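PDB 4KB5: membrane-anchored mycosin mycp1 from Mycobacterium smegmatis, which is a subtilisin-like serine protease that cleaves the secreted protein EspB and may help regulate ESX-1 secretion and virulence. Local coordinates for residues Asp99-Met104 against Thr311-Ala316. Residues are numbered along the deposited sequence; the frame is centred on the assembly and turned at random.
Sequences DAHGTM and TSFSAA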
ATOM      1  N   ASP A  99      -7.823   9.716  11.299  1.00 37.82           N
ATOM      2  CA  ASP A  99      -8.671   8.796  10.552  1.00 38.13           C
ATOM      3  C   ASP A  99      -8.759   7.372  11.094  1.00 37.44           C
ATOM      4  O   ASP A  99      -9.529   6.585  10.576  1.00 38.87           O
ATOM      5  CB  ASP A  99      -8.232   8.771   9.084  1.00 39.64           C
ATOM      6  CG  ASP A  99      -8.467  10.101   8.396  1.00 40.96           C
ATOM      7  OD1 ASP A  99      -7.541  10.938   8.361  1.00 40.64           O
ATOM      8  OD2 ASP A  99      -9.600  10.334   7.935  1.00 43.80           O
ATOM      9  N   ALA A 100      -7.978   7.042  12.124  1.00 37.10           N
ATOM     10  CA  ALA A 100      -7.903   5.675  12.647  1.00 33.50           C
ATOM     11  C   ALA A 100      -7.560   4.694  11.523  1.00 35.86           C
ATOM     12  O   ALA A 100      -8.325   3.770  11.214  1.00 34.23           O
ATOM     13  CB  ALA A 100      -9.201   5.281  13.347  1.00 34.66           C
ATOM     14  N   HIS A 101      -6.401   4.909  10.908  1.00 33.71           N
ATOM     15  CA  HIS A 101      -6.001   4.083   9.790  1.00 32.49           C
ATOM     16  C   HIS A 101      -4.510   3.932   9.677  1.00 31.74           C
ATOM     17  O   HIS A 101      -3.967   2.827   9.836  1.00 31.00           O
ATOM     18  CB  HIS A 101      -6.596   4.628   8.494  1.00 34.49           C
ATOM     19  CG  HIS A 101      -6.461   3.673   7.357  1.00 36.16           C
ATOM     20  ND1 HIS A 101      -5.362   3.632   6.587  1.00 35.61           N
ATOM     21  CD2 HIS A 101      -7.286   2.635   6.930  1.00 36.26           C
ATOM     22  CE1 HIS A 101      -5.492   2.640   5.688  1.00 35.75           C
ATOM     23  NE2 HIS A 101      -6.668   2.037   5.899  1.00 35.36           N
ATOM     24  N   GLY A 102      -3.819   5.036   9.412  1.00 28.63           N
ATOM     25  CA  GLY A 102      -2.370   4.986   9.248  1.00 27.67           C
ATOM     26  C   GLY A 102      -1.636   4.374  10.429  1.00 27.33           C
ATOM     27  O   GLY A 102      -0.624   3.691  10.249  1.00 26.75           O
ATOM     28  N   THR A 103      -2.149   4.609  11.638  1.00 25.46           N
ATOM     29  CA  THR A 103      -1.531   4.065  12.846  1.00 26.50           C
ATOM     30  C   THR A 103      -1.522   2.532  12.820  1.00 25.47           C
ATOM     31  O   THR A 103      -0.522   1.911  13.151  1.00 26.48           O
ATOM     32  CB  THR A 103      -2.251   4.557  14.140  1.00 27.45           C
ATOM     33  OG1 THR A 103      -2.276   5.990  14.172  1.00 27.25           O
ATOM     34  CG2 THR A 103      -1.531   4.057  15.376  1.00 25.96           C
ATOM     35  N   MET A 104      -2.642   1.946  12.437  1.00 26.59           N
ATOM     36  CA  MET A 104      -2.778   0.489  12.321  1.00 28.07           C
ATOM     37  C   MET A 104      -1.982  -0.101  11.144  1.00 28.32           C
ATOM     38  O   MET A 104      -1.486  -1.242  11.228  1.00 28.23           O
ATOM     39  CB  MET A 104      -4.256   0.108  12.203  1.00 29.99           C
ATOM     40  CG  MET A 104      -5.028   0.247  13.522  1.00 34.06           C
ATOM     41  SD  MET A 104      -6.043   1.738  13.613  1.00 40.58           S
ATOM     42  CE  MET A 104      -7.502   1.187  12.743  0.31 35.11           C
ATOM     43  N   THR A 311      -7.297  -3.387   1.647  1.00 28.82           N
ATOM     44  CA  THR A 311      -6.071  -3.596   0.857  1.00 26.88           C
ATOM     45  C   THR A 311      -4.833  -2.844   1.332  1.00 27.02           C
ATOM     46  O   THR A 311      -3.710  -3.312   1.112  1.00 28.00           O
ATOM     47  CB  THR A 311      -6.309  -3.350  -0.655  1.00 27.02           C
ATOM     48  OG1 THR A 311      -6.838  -2.030  -0.867  1.00 26.03           O
ATOM     49  CG2 THR A 311      -7.284  -4.393  -1.208  1.00 25.45           C
ATOM     50  N   SER A 312      -5.020  -1.691   1.989  1.00 27.68           N
ATOM     51  CA  SER A 312      -3.907  -0.972   2.632  1.00 27.87           C
ATOM     52  C   SER A 312      -3.209  -1.829   3.673  1.00 26.65           C
ATOM     53  O   SER A 312      -1.981  -1.773   3.826  1.00 26.56           O
ATOM     54  CB  SER A 312      -4.405   0.301   3.346  1.00 31.11           C
ATOM     55  OG  SER A 312      -5.028   1.191   2.447  1.00 38.89           O
ATOM     56  N   PHE A 313      -4.008  -2.591   4.417  1.00 26.19           N
ATOM     57  CA  PHE A 313      -3.487  -3.514   5.419  1.00 27.31           C
ATOM     58  C   PHE A 313      -2.789  -4.721   4.792  1.00 26.09           C
ATOM     59  O   PHE A 313      -1.725  -5.156   5.271  1.00 26.50           O
ATOM     60  CB  PHE A 313      -4.607  -3.929   6.402  1.00 28.29           C
ATOM     61  CG  PHE A 313      -5.223  -2.761   7.161  1.00 29.96           C
ATOM     62  CD1 PHE A 313      -4.432  -1.703   7.617  1.00 30.99           C
ATOM     63  CD2 PHE A 313      -6.594  -2.713   7.410  1.00 31.41           C
ATOM     64  CE1 PHE A 313      -4.993  -0.627   8.312  1.00 32.97           C
ATOM     65  CE2 PHE A 313      -7.160  -1.647   8.115  1.00 33.42           C
ATOM     66  CZ  PHE A 313      -6.358  -0.601   8.558  1.00 33.21           C
ATOM     67  N   SER A 314      -3.368  -5.260   3.716  1.00 26.01           N
ATOM     68  CA  SER A 314      -2.682  -6.313   2.930  1.00 25.11           C
ATOM     69  C   SER A 314      -1.327  -5.807   2.435  1.00 24.98           C
ATOM     70  O   SER A 314      -0.298  -6.489   2.570  1.00 23.83           O
ATOM     71  CB  SER A 314      -3.537  -6.721   1.734  1.00 26.07           C
ATOM     72  OG  SER A 314      -4.808  -7.169   2.159  1.00 26.45           O
ATOM     73  N   ALA A 315      -1.327  -4.590   1.879  1.00 25.65           N
ATOM     74  CA  ALA A 315      -0.080  -3.946   1.437  1.00 24.55           C
ATOM     75  C   ALA A 315       0.918  -3.813   2.575  1.00 23.12           C
ATOM     76  O   ALA A 315       2.100  -4.055   2.380  1.00 23.40           O
ATOM     77  CB  ALA A 315      -0.372  -2.578   0.825  1.00 25.12           C
ATOM     78  N   ALA A 316       0.446  -3.431   3.772  1.00 24.22           N
ATOM     79  CA  ALA A 316       1.314  -3.332   4.952  1.00 22.67           C
ATOM     80  C   ALA A 316       2.053  -4.644   5.268  1.00 22.93           C
ATOM     81  O   ALA A 316       3.255  -4.643   5.547  1.00 24.08           O
ATOM     82  CB  ALA A 316       0.526  -2.820   6.178  1.00 22.14           C
TER
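The imidazole of H101 has the rim of the F313 ring, at CE1, over one face and S312 CB at its edge, near its plane, 3.5 Å from H101 CE1. The two rings form an offset stack, centroids 4.8 Å apart and planes tilted by 23°, with H101 CD2 3.7 Å from F313 CZ. The carbonyl O of H101 lies in the plane of the phenyl ring, at its edge, 3.9 Å from F313 CE1. M104 CB adds an apolar touch, 4.0 Å from F313 CE1. H101 is the N-cap residue of helix 102-110; its CG, swung anti to the backbone N (chi1 -168°), sends the imidazole toward the start of helix 311-328. On the imidazole, ND1 is hydrogen-bonded to OD1 of D70, which fixes the ring's rotation together with the phenyl stack. D70, H101 and S312 are assigned, as in other subtilases, to the charge relay system. S312 OG nevertheless stands 3.9 Å from H101 NE2, too far for a hydrogen bond. The two assigned residues thus meet through van der Waals contact alone, so a small turn of the S312 hydroxyl or a shift of the H101 ring would probably be needed to complete the relay.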